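Local atomic coordinates of Exo-beta-1,4-mannosidase (Rhizomucor miehei, PDB entry 4LYP), a protein that probably hydrolyses beta-1,4-linked mannosides from chain ends, as a fungal beta-mannosidase of glycoside hydrolase family 5 with transglycosylation activity. Residues G65-A70 / M112-M117; P228-W233 / P259-S264; Y274-A279 / K324-L329. All blocks are in the same frame, centred on the assembly; numbering follows the deposited sequence.

Read from the N terminus, the three contacts follow one another in series; none nests within or crosses another. Interaction 1 closes a loop of 41 residues, bringing helix 65-69, which follows strand 53-61, against the long connection between strand 95-99 and helix 125-140. Interaction 2 closes a shorter loop of 25 residues, most of it helix 244-257, and joins two parallel barrel strands. Strand 262-264 then leads into helix 273-280, which interaction 3 packs against helix 308-329 on the outside of the barrel, closing a loop of 44 residues that contains strand 288-292. The centres of interactions 2 and 3 are about 21 Å apart, those of interactions 1 and 3 about 34 Å.

Interaction 1 (G65-A70 / M112-M117); sequences GMNLGA and MRPSMM
Met-112 opens the contact with its methyl end, which reaches the side-chain amide of Asn-67 and comes within 4.3 Å of Met-66 CE, measured from Met-112 CE. The bend at its last torsion (chi3 68°) turns that methyl toward helix 65-69. Arg-113 points away, and its guanidinium is held elsewhere, NH1 by the carbonyl of Tyr-405. The peptide bond before Pro-114 is cis, a local turn of the chain that sets the proline ring beside the end of the Asn-67 side chain. The CA atoms of Asn-67 and Pro-114 are 8.0 Å apart, the closest such pair here, so side chains rather than backbones make the contact. Past Ser-115, whose OG is hydrogen-bonded to the Asp-106 carboxylate, comes the sulfur contact. Met-116 is extended beyond CG and crosses Met-66 at about a right angle, with Met-116 SD 3.7 Å from Met-66 SD. A bend in Met-66 (chi3 67°) turns its methyl toward the base of the Met-116 side chain, leaving Met-66 CE 4.1 Å from Met-116 CB. Val-127, Phe-128 and Leu-131 of helix 125-140 cover this methionine cluster. The segments bury 241 Å² between them, shared chiefly by the methionines, Asn-67 and Pro-114. Such packing of one strand-to-helix connection on another belongs to the TIM barrel, here between the chain after strand 53-61 and that after strand 95-99.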
loop_
_atom_site.group_PDB
_atom_site.type_symbol
_atom_site.label_atom_id
_atom_site.label_comp_id
_atom_site.label_asym_id
_atom_site.label_seq_id
_atom_site.Cartn_x
_atom_site.Cartn_y
_atom_site.Cartn_z
ATOM N N GLY A 65 1.617 -9.318 4.278
ATOM C CA GLY A 65 1.107 -9.842 5.546
ATOM C C GLY A 65 0.205 -11.037 5.346
ATOM O O GLY A 65 0.259 -12.020 6.106
ATOM N N MET A 66 -0.761 -10.982 4.382
ATOM C CA MET A 66 -1.693 -12.082 4.199
ATOM C C MET A 66 -0.931 -13.366 3.901
ATOM O O MET A 66 -1.198 -14.436 4.479
ATOM C CB MET A 66 -2.663 -11.709 3.096
ATOM C CG MET A 66 -3.434 -12.911 2.506
ATOM S SD MET A 66 -4.712 -12.422 1.319
ATOM C CE MET A 66 -3.683 -11.790 -0.002
ATOM N N ASN A 67 0.065 -13.314 2.991
ATOM C CA ASN A 67 0.813 -14.513 2.643
ATOM C C ASN A 67 1.691 -15.020 3.756
ATOM O O ASN A 67 1.835 -16.233 3.928
ATOM C CB ASN A 67 1.652 -14.314 1.394
ATOM C CG ASN A 67 0.844 -14.515 0.117
ATOM O OD1 ASN A 67 0.698 -15.710 -0.315
ATOM N ND2 ASN A 67 0.323 -13.506 -0.427
ATOM N N LEU A 68 2.252 -14.141 4.582
ATOM C CA LEU A 68 3.039 -14.600 5.744
ATOM C C LEU A 68 2.135 -15.144 6.859
ATOM O O LEU A 68 2.560 -16.052 7.603
ATOM C CB LEU A 68 3.933 -13.487 6.295
ATOM C CG LEU A 68 5.163 -13.176 5.452
ATOM C CD1 LEU A 68 5.881 -12.020 6.067
ATOM C CD2 LEU A 68 6.078 -14.364 5.301
ATOM N N GLY A 69 0.888 -14.660 6.987
ATOM C CA GLY A 69 -0.019 -15.174 7.993
ATOM C C GLY A 69 -0.615 -16.525 7.638
ATOM O O GLY A 69 -1.207 -17.163 8.505
ATOM N N ALA A 70 -0.468 -16.941 6.385
ATOM C CA ALA A 70 -1.027 -18.244 5.970
ATOM C C ALA A 70 -0.300 -19.403 6.689
ATOM O O ALA A 70 0.810 -19.224 7.131
ATOM C CB ALA A 70 -0.836 -18.337 4.462
ATOM N N MET A 112 2.686 -12.667 -6.483
ATOM C CA MET A 112 2.524 -13.387 -5.241
ATOM C C MET A 112 1.994 -14.770 -5.487
ATOM O O MET A 112 1.032 -14.965 -6.234
ATOM C CB MET A 112 1.484 -12.639 -4.413
ATOM C CG MET A 112 1.981 -11.224 -3.977
ATOM S SD MET A 112 0.651 -9.998 -3.676
ATOM C CE MET A 112 -0.163 -10.612 -2.203
ATOM N N ARG A 113 2.587 -15.752 -4.826
ATOM C CA ARG A 113 2.186 -17.138 -4.966
ATOM C C ARG A 113 2.246 -17.799 -3.576
ATOM O O ARG A 113 3.223 -17.594 -2.846
ATOM C CB ARG A 113 3.147 -17.902 -5.932
ATOM C CG ARG A 113 2.641 -19.289 -6.317
ATOM C CD ARG A 113 3.639 -20.085 -7.120
ATOM N NE ARG A 113 3.912 -19.494 -8.412
ATOM C CZ ARG A 113 5.058 -19.105 -8.959
ATOM N NH1 ARG A 113 6.169 -19.179 -8.255
ATOM N NH2 ARG A 113 5.081 -18.673 -10.251
ATOM N N PRO A 114 1.286 -18.644 -3.216
ATOM C CA PRO A 114 0.064 -18.892 -3.984
ATOM C C PRO A 114 -0.892 -17.665 -3.902
ATOM O O PRO A 114 -0.874 -16.921 -2.888
ATOM C CB PRO A 114 -0.548 -20.143 -3.280
ATOM C CG PRO A 114 -0.055 -20.018 -1.839
ATOM C CD PRO A 114 1.285 -19.340 -1.906
ATOM N N SER A 115 -1.694 -17.499 -4.941
ATOM C CA SER A 115 -2.664 -16.432 -4.996
ATOM C C SER A 115 -3.854 -16.693 -4.029
ATOM O O SER A 115 -4.227 -17.839 -3.738
ATOM C CB SER A 115 -3.177 -16.277 -6.411
ATOM O OG SER A 115 -3.799 -17.463 -6.916
ATOM N N MET A 116 -4.449 -15.584 -3.608
ATOM C CA MET A 116 -5.683 -15.673 -2.816
ATOM C C MET A 116 -6.880 -16.220 -3.639
ATOM O O MET A 116 -7.711 -16.946 -3.140
ATOM C CB MET A 116 -5.977 -14.262 -2.295
ATOM C CG MET A 116 -7.122 -14.109 -1.349
ATOM S SD MET A 116 -7.493 -12.374 -1.144
ATOM C CE MET A 116 -8.468 -12.449 0.371
ATOM N N MET A 117 -6.915 -15.754 -4.904
ATOM C CA MET A 117 -8.063 -16.052 -5.787
ATOM C C MET A 117 -7.484 -16.601 -7.110
ATOM O O MET A 117 -7.282 -15.885 -8.095
ATOM C CB MET A 117 -8.905 -14.836 -6.008
ATOM C CG MET A 117 -10.202 -15.158 -6.721
ATOM S SD MET A 117 -11.385 -13.810 -6.905
ATOM C CE MET A 117 -10.634 -12.813 -8.179
#

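Interaction 2 (P228-W233 / P259-S264); sequences PVIMSW and PKHLVS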
loop_
_atom_site.group_PDB
_atom_site.type_symbol
_atom_site.label_atom_id
_atom_site.label_comp_id
_atom_site.label_asym_id
_atom_site.label_seq_id
_atom_site.Cartn_x
_atom_site.Cartn_y
_atom_site.Cartn_z
ATOM N N PRO A 228 -13.731 -2.761 13.384
ATOM C CA PRO A 228 -13.124 -1.439 13.449
ATOM C C PRO A 228 -11.597 -1.485 13.364
ATOM O O PRO A 228 -10.941 -0.426 13.346
ATOM C CB PRO A 228 -13.568 -0.883 14.798
ATOM C CG PRO A 228 -13.670 -2.146 15.625
ATOM C CD PRO A 228 -14.242 -3.204 14.723
ATOM N N VAL A 229 -10.980 -2.682 13.283
ATOM C CA VAL A 229 -9.545 -2.750 12.963
ATOM C C VAL A 229 -9.296 -2.291 11.526
ATOM O O VAL A 229 -8.205 -1.823 11.206
ATOM C CB VAL A 229 -9.039 -4.181 13.226
ATOM C CG1 VAL A 229 -7.625 -4.377 12.706
ATOM C CG2 VAL A 229 -9.103 -4.478 14.744
ATOM N N ILE A 230 -10.284 -2.448 10.631
ATOM C CA ILE A 230 -10.158 -1.950 9.272
ATOM C C ILE A 230 -10.448 -0.448 9.307
ATOM O O ILE A 230 -11.577 -0.050 9.653
ATOM C CB ILE A 230 -11.092 -2.756 8.346
ATOM C CG1 ILE A 230 -10.533 -4.176 8.213
ATOM C CG2 ILE A 230 -11.214 -2.047 6.983
ATOM C CD1 ILE A 230 -11.498 -5.144 7.562
ATOM N N MET A 231 -9.469 0.357 8.909
ATOM C CA MET A 231 -9.634 1.794 8.739
ATOM C C MET A 231 -10.375 2.104 7.458
ATOM O O MET A 231 -11.253 2.997 7.416
ATOM C CB MET A 231 -8.240 2.464 8.747
ATOM C CG MET A 231 -8.326 3.899 8.230
ATOM S SD MET A 231 -6.741 4.732 8.448
ATOM C CE MET A 231 -6.894 6.097 7.282
ATOM N N SER A 232 -9.943 1.505 6.367
ATOM C CA SER A 232 -10.523 1.854 5.072
ATOM C C SER A 232 -10.485 0.686 4.103
ATOM O O SER A 232 -9.609 -0.207 4.213
ATOM C CB SER A 232 -9.833 3.094 4.461
ATOM O OG SER A 232 -8.510 2.740 4.169
ATOM N N TRP A 233 -11.402 0.718 3.154
ATOM C CA TRP A 233 -11.354 -0.130 1.942
ATOM C C TRP A 233 -10.784 0.729 0.848
ATOM O O TRP A 233 -11.246 1.844 0.614
ATOM C CB TRP A 233 -12.751 -0.544 1.528
ATOM C CG TRP A 233 -13.391 -1.398 2.579
ATOM C CD1 TRP A 233 -14.379 -1.039 3.502
ATOM C CD2 TRP A 233 -13.065 -2.769 2.891
ATOM N NE1 TRP A 233 -14.635 -2.087 4.356
ATOM C CE2 TRP A 233 -13.865 -3.157 4.015
ATOM C CE3 TRP A 233 -12.187 -3.705 2.317
ATOM C CZ2 TRP A 233 -13.782 -4.415 4.568
ATOM C CZ3 TRP A 233 -12.096 -4.956 2.877
ATOM C CH2 TRP A 233 -12.905 -5.314 3.985
ATOM N N PRO A 259 -20.920 0.211 5.079
ATOM C CA PRO A 259 -21.226 1.616 5.318
ATOM C C PRO A 259 -20.536 2.228 6.530
ATOM O O PRO A 259 -20.479 3.456 6.608
ATOM C CB PRO A 259 -22.747 1.650 5.513
ATOM C CG PRO A 259 -23.195 0.303 5.300
ATOM C CD PRO A 259 -22.117 -0.648 4.985
ATOM N N LYS A 260 -19.955 1.412 7.421
ATOM C CA LYS A 260 -19.267 1.973 8.567
ATOM C C LYS A 260 -17.829 2.414 8.274
ATOM O O LYS A 260 -17.225 3.050 9.126
ATOM C CB LYS A 260 -19.214 0.947 9.702
ATOM C CG LYS A 260 -20.628 0.583 10.216
ATOM C CD LYS A 260 -20.589 -0.508 11.257
ATOM C CE LYS A 260 -22.000 -0.773 11.835
ATOM N NZ LYS A 260 -22.620 0.499 12.274
ATOM N N HIS A 261 -17.285 2.047 7.096
ATOM C CA HIS A 261 -15.848 2.246 6.810
ATOM C C HIS A 261 -15.583 3.364 5.835
ATOM O O HIS A 261 -16.359 3.615 4.898
ATOM C CB HIS A 261 -15.318 0.928 6.240
ATOM C CG HIS A 261 -15.034 -0.110 7.279
ATOM N ND1 HIS A 261 -15.322 -1.440 7.077
ATOM C CD2 HIS A 261 -14.382 -0.007 8.484
ATOM C CE1 HIS A 261 -14.891 -2.120 8.128
ATOM N NE2 HIS A 261 -14.288 -1.269 9.006
ATOM N N LEU A 262 -14.430 3.946 5.998
ATOM C CA LEU A 262 -13.856 4.868 5.013
ATOM C C LEU A 262 -13.490 4.156 3.703
ATOM O O LEU A 262 -13.199 2.948 3.710
ATOM C CB LEU A 262 -12.626 5.539 5.600
ATOM C CG LEU A 262 -12.855 6.321 6.883
ATOM C CD1 LEU A 262 -11.517 6.908 7.393
ATOM C CD2 LEU A 262 -13.916 7.427 6.685
ATOM N N VAL A 263 -13.459 4.939 2.631
ATOM C CA VAL A 263 -13.087 4.465 1.306
ATOM C C VAL A 263 -12.009 5.345 0.754
ATOM O O VAL A 263 -12.087 6.602 0.801
ATOM C CB VAL A 263 -14.318 4.397 0.371
ATOM C CG1 VAL A 263 -13.927 3.883 -1.019
ATOM C CG2 VAL A 263 -15.392 3.520 0.983
ATOM N N SER A 264 -11.014 4.707 0.146
ATOM C CA SER A 264 -9.898 5.359 -0.502
ATOM C C SER A 264 -9.693 4.909 -1.944
ATOM O O SER A 264 -10.102 3.810 -2.306
ATOM C CB SER A 264 -8.600 4.914 0.336
ATOM O OG SER A 264 -7.423 5.340 -0.277
HETATM O O HOH W 1 -13.491 3.271 8.973
#
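Ile-230 lays its CG2 methyl over one face of the His-261 imidazole, 3.9 Å from the ring centroid and 14° off the normal. This is a CH-pi contact, and the two side chains cross at about a right angle. The same methyl lies above the rim of the Trp-233 indole, so it fills the angle between the two rings. His-261 reaches this place because its CG stands anti to the carbonyl carbon (chi1 -79°), which directs the ring toward the side chains of Ile-230 and Trp-233. There it meets Trp-233 obliquely, with planes at 73° and the five-membered ring centroid 4.8 Å from that of the imidazole. Trp-233 NE1 and His-261 ND1 approach to 2.9 Å, while His-261 NE2 is bonded to the carbonyl of Asp-227.

The backbones pair as parallel strands. Trp-233 N donates to Leu-262 O at 2.9 Å, and Ser-264 N donates to Trp-233 O, both bonds close to straight. Each of these carbonyls also receives a CA-H contact, Leu-262 O from Ser-232 CA at 3.2 Å and Trp-233 O from Val-263 CA. On one face of the sheet Ser-232 CB lies 3.9 Å from Leu-262 CB. The serine hydroxyl goes on to Tyr-287. Trp-233 and Val-263 point to the other face, toward Ile-254 of helix 244-257, which completes the beta-alpha-beta unit. At the start of the pairing a water, in plane at the imidazole edge, accepts from Leu-262 N and is hydrogen-bonded to Met-231 O at 2.7 Å. The chemistry thus implies a buried imidazole whose rotation is restrained by the NE2 hydrogen bond to the Asp-227 carbonyl, with Ile-230 CG2 over one face and the Phe-38 ring also against it.

Interaction 3 (Y274-A279 / K324-L329); sequences YDFDRA and KWAAQL
This is an aromatic helix-helix contact on the outer layer of the TIM barrel, where Phe-276 of helix 273-280 packs into the surface of helix 308-329. The two helices lie either side of strand 288-292 in the chain, and both Phe-276 and Ala-326 reach Thr-288 on that strand. The axes of the local segments run 45° apart in direction and come no closer than 10.6 Å, a separation bridged by side chains without any hydrogen bond.

Phe-276 has the largest share of the contact. With CG anti to the backbone N (chi1 -176°), its ring extends straight across to the facing helix. Trp-325 CB sits over the centre of one face, 3.8 Å from the ring centroid, as a CH-pi contact. The tryptophan ring then turns its edge toward the same phenyl group, with Trp-325 CE3 3.6 Å from Phe-276 CD2. The result is an offset edge-to-face pair whose planes meet at 61°, with the phenyl and six-membered ring centroids 5.6 Å apart. At its far end the phenyl ring reaches the backbone: Phe-276 CE1 is 3.5 Å from Trp-325 O, and Phe-276 CZ approaches the Ala-326 backbone.

Leu-329 approaches the ring obliquely near CE1. Its CD1 methyl is 3.9 Å from Phe-276 CE1 and touches the Asp-277 carboxylate as well. Away from the interface, Arg-278 forms a salt bridge to Asp-275 through the anti lone pair of OD1, and a second one to Glu-241. With CG anti to the carbonyl carbon, the Asp-277 carboxylate comes beside the phenyl rim, where Asp-277 OD1 lies in the plane of the neighbouring ring, 3.5 Å from Phe-276 CD1.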
loop_
_atom_site.group_PDB
_atom_site.type_symbol
_atom_site.label_atom_id
_atom_site.label_comp_id
_atom_site.label_asym_id
_atom_site.label_seq_id
_atom_site.Cartn_x
_atom_site.Cartn_y
_atom_site.Cartn_z
ATOM N N TYR A 274 -5.984 17.969 -11.956
ATOM C CA TYR A 274 -7.115 17.372 -12.666
ATOM C C TYR A 274 -7.159 15.874 -12.360
ATOM O O TYR A 274 -8.200 15.312 -12.061
ATOM C CB TYR A 274 -6.918 17.575 -14.220
ATOM C CG TYR A 274 -8.038 16.960 -15.033
ATOM C CD1 TYR A 274 -9.178 17.719 -15.293
ATOM C CD2 TYR A 274 -7.991 15.607 -15.471
ATOM C CE1 TYR A 274 -10.257 17.170 -15.994
ATOM C CE2 TYR A 274 -9.085 15.072 -16.168
ATOM C CZ TYR A 274 -10.181 15.874 -16.425
ATOM O OH TYR A 274 -11.255 15.350 -17.145
ATOM N N ASP A 275 -6.006 15.204 -12.468
ATOM C CA ASP A 275 -5.930 13.768 -12.177
ATOM C C ASP A 275 -6.313 13.525 -10.703
ATOM O O ASP A 275 -7.027 12.557 -10.379
ATOM C CB ASP A 275 -4.513 13.291 -12.453
ATOM C CG ASP A 275 -4.238 11.863 -12.007
ATOM O OD1 ASP A 275 -4.761 10.925 -12.667
ATOM O OD2 ASP A 275 -3.457 11.715 -11.048
ATOM N N PHE A 276 -5.777 14.371 -9.803
ATOM C CA PHE A 276 -6.128 14.248 -8.373
ATOM C C PHE A 276 -7.614 14.332 -8.141
ATOM O O PHE A 276 -8.199 13.509 -7.387
ATOM C CB PHE A 276 -5.350 15.344 -7.613
ATOM C CG PHE A 276 -5.508 15.297 -6.122
ATOM C CD1 PHE A 276 -6.548 15.992 -5.493
ATOM C CD2 PHE A 276 -4.587 14.565 -5.329
ATOM C CE1 PHE A 276 -6.636 15.970 -4.100
ATOM C CE2 PHE A 276 -4.693 14.545 -3.958
ATOM C CZ PHE A 276 -5.695 15.258 -3.353
ATOM N N ASP A 277 -8.277 15.315 -8.736
ATOM C CA ASP A 277 -9.710 15.506 -8.539
ATOM C C ASP A 277 -10.539 14.400 -9.189
ATOM O O ASP A 277 -11.585 14.009 -8.700
ATOM C CB ASP A 277 -10.157 16.898 -9.037
ATOM C CG ASP A 277 -9.607 18.005 -8.182
ATOM O OD1 ASP A 277 -9.131 17.754 -7.052
ATOM O OD2 ASP A 277 -9.727 19.183 -8.581
ATOM N N ARG A 278 -10.057 13.915 -10.323
ATOM C CA ARG A 278 -10.762 12.836 -11.034
ATOM C C ARG A 278 -10.900 11.587 -10.108
ATOM O O ARG A 278 -11.912 10.897 -10.133
ATOM C CB ARG A 278 -9.961 12.459 -12.272
ATOM C CG ARG A 278 -10.404 11.244 -13.005
ATOM C CD ARG A 278 -9.802 11.103 -14.394
ATOM N NE ARG A 278 -8.329 11.033 -14.308
ATOM C CZ ARG A 278 -7.482 11.303 -15.293
ATOM N NH1 ARG A 278 -7.950 11.602 -16.525
ATOM N NH2 ARG A 278 -6.126 11.277 -15.067
ATOM N N ALA A 279 -9.872 11.344 -9.282
ATOM C CA ALA A 279 -9.908 10.212 -8.374
ATOM C C ALA A 279 -10.642 10.534 -7.062
ATOM O O ALA A 279 -11.280 9.694 -6.475
ATOM C CB ALA A 279 -8.467 9.777 -8.000
ATOM N N LYS A 324 -1.871 21.001 -0.708
ATOM C CA LYS A 324 -2.771 22.034 -1.162
ATOM C C LYS A 324 -3.956 21.440 -1.986
ATOM O O LYS A 324 -5.107 21.874 -1.865
ATOM C CB LYS A 324 -1.969 23.030 -1.991
ATOM C CG LYS A 324 -1.113 23.955 -1.120
ATOM C CD LYS A 324 -1.942 25.018 -0.437
ATOM C CE LYS A 324 -1.167 26.276 -0.045
ATOM N NZ LYS A 324 -2.117 27.383 0.318
ATOM N N TRP A 325 -3.676 20.409 -2.810
ATOM C CA TRP A 325 -4.730 19.780 -3.579
ATOM C C TRP A 325 -5.773 19.189 -2.639
ATOM O O TRP A 325 -7.005 19.238 -2.878
ATOM C CB TRP A 325 -4.175 18.734 -4.496
ATOM C CG TRP A 325 -3.258 19.247 -5.552
ATOM C CD1 TRP A 325 -2.980 20.543 -5.892
ATOM C CD2 TRP A 325 -2.485 18.431 -6.464
ATOM N NE1 TRP A 325 -2.052 20.569 -6.895
ATOM C CE2 TRP A 325 -1.703 19.330 -7.284
ATOM C CE3 TRP A 325 -2.280 17.048 -6.569
ATOM C CZ2 TRP A 325 -0.812 18.858 -8.256
ATOM C CZ3 TRP A 325 -1.415 16.630 -7.569
ATOM C CH2 TRP A 325 -0.719 17.497 -8.388
ATOM N N ALA A 326 -5.283 18.520 -1.588
ATOM C CA ALA A 326 -6.238 17.915 -0.634
ATOM C C ALA A 326 -7.066 18.999 0.079
ATOM O O ALA A 326 -8.269 18.832 0.304
ATOM C CB ALA A 326 -5.493 17.060 0.370
ATOM N N ALA A 327 -6.403 20.110 0.444
ATOM C CA ALA A 327 -7.093 21.199 1.118
ATOM C C ALA A 327 -8.225 21.772 0.252
ATOM O O ALA A 327 -9.287 22.133 0.733
ATOM C CB ALA A 327 -6.125 22.275 1.607
ATOM N N GLN A 328 -7.991 21.819 -1.059
ATOM C CA GLN A 328 -8.990 22.339 -2.006
ATOM C C GLN A 328 -10.263 21.517 -1.925
ATOM O O GLN A 328 -11.382 22.052 -2.106
ATOM C CB GLN A 328 -8.383 22.377 -3.429
ATOM C CG GLN A 328 -7.392 23.512 -3.576
ATOM C CD GLN A 328 -6.879 23.926 -4.964
ATOM O OE1 GLN A 328 -5.672 23.915 -5.156
ATOM N NE2 GLN A 328 -7.749 24.472 -5.838
ATOM N N LEU A 329 -10.146 20.194 -1.714
ATOM C CA LEU A 329 -11.283 19.311 -1.581
ATOM C C LEU A 329 -11.789 19.188 -0.150
ATOM O O LEU A 329 -12.764 18.507 0.130
ATOM C CB LEU A 329 -10.995 17.898 -2.089
ATOM C CG LEU A 329 -10.668 17.797 -3.580
ATOM C CD1 LEU A 329 -10.496 16.304 -3.930
ATOM C CD2 LEU A 329 -11.779 18.400 -4.465
#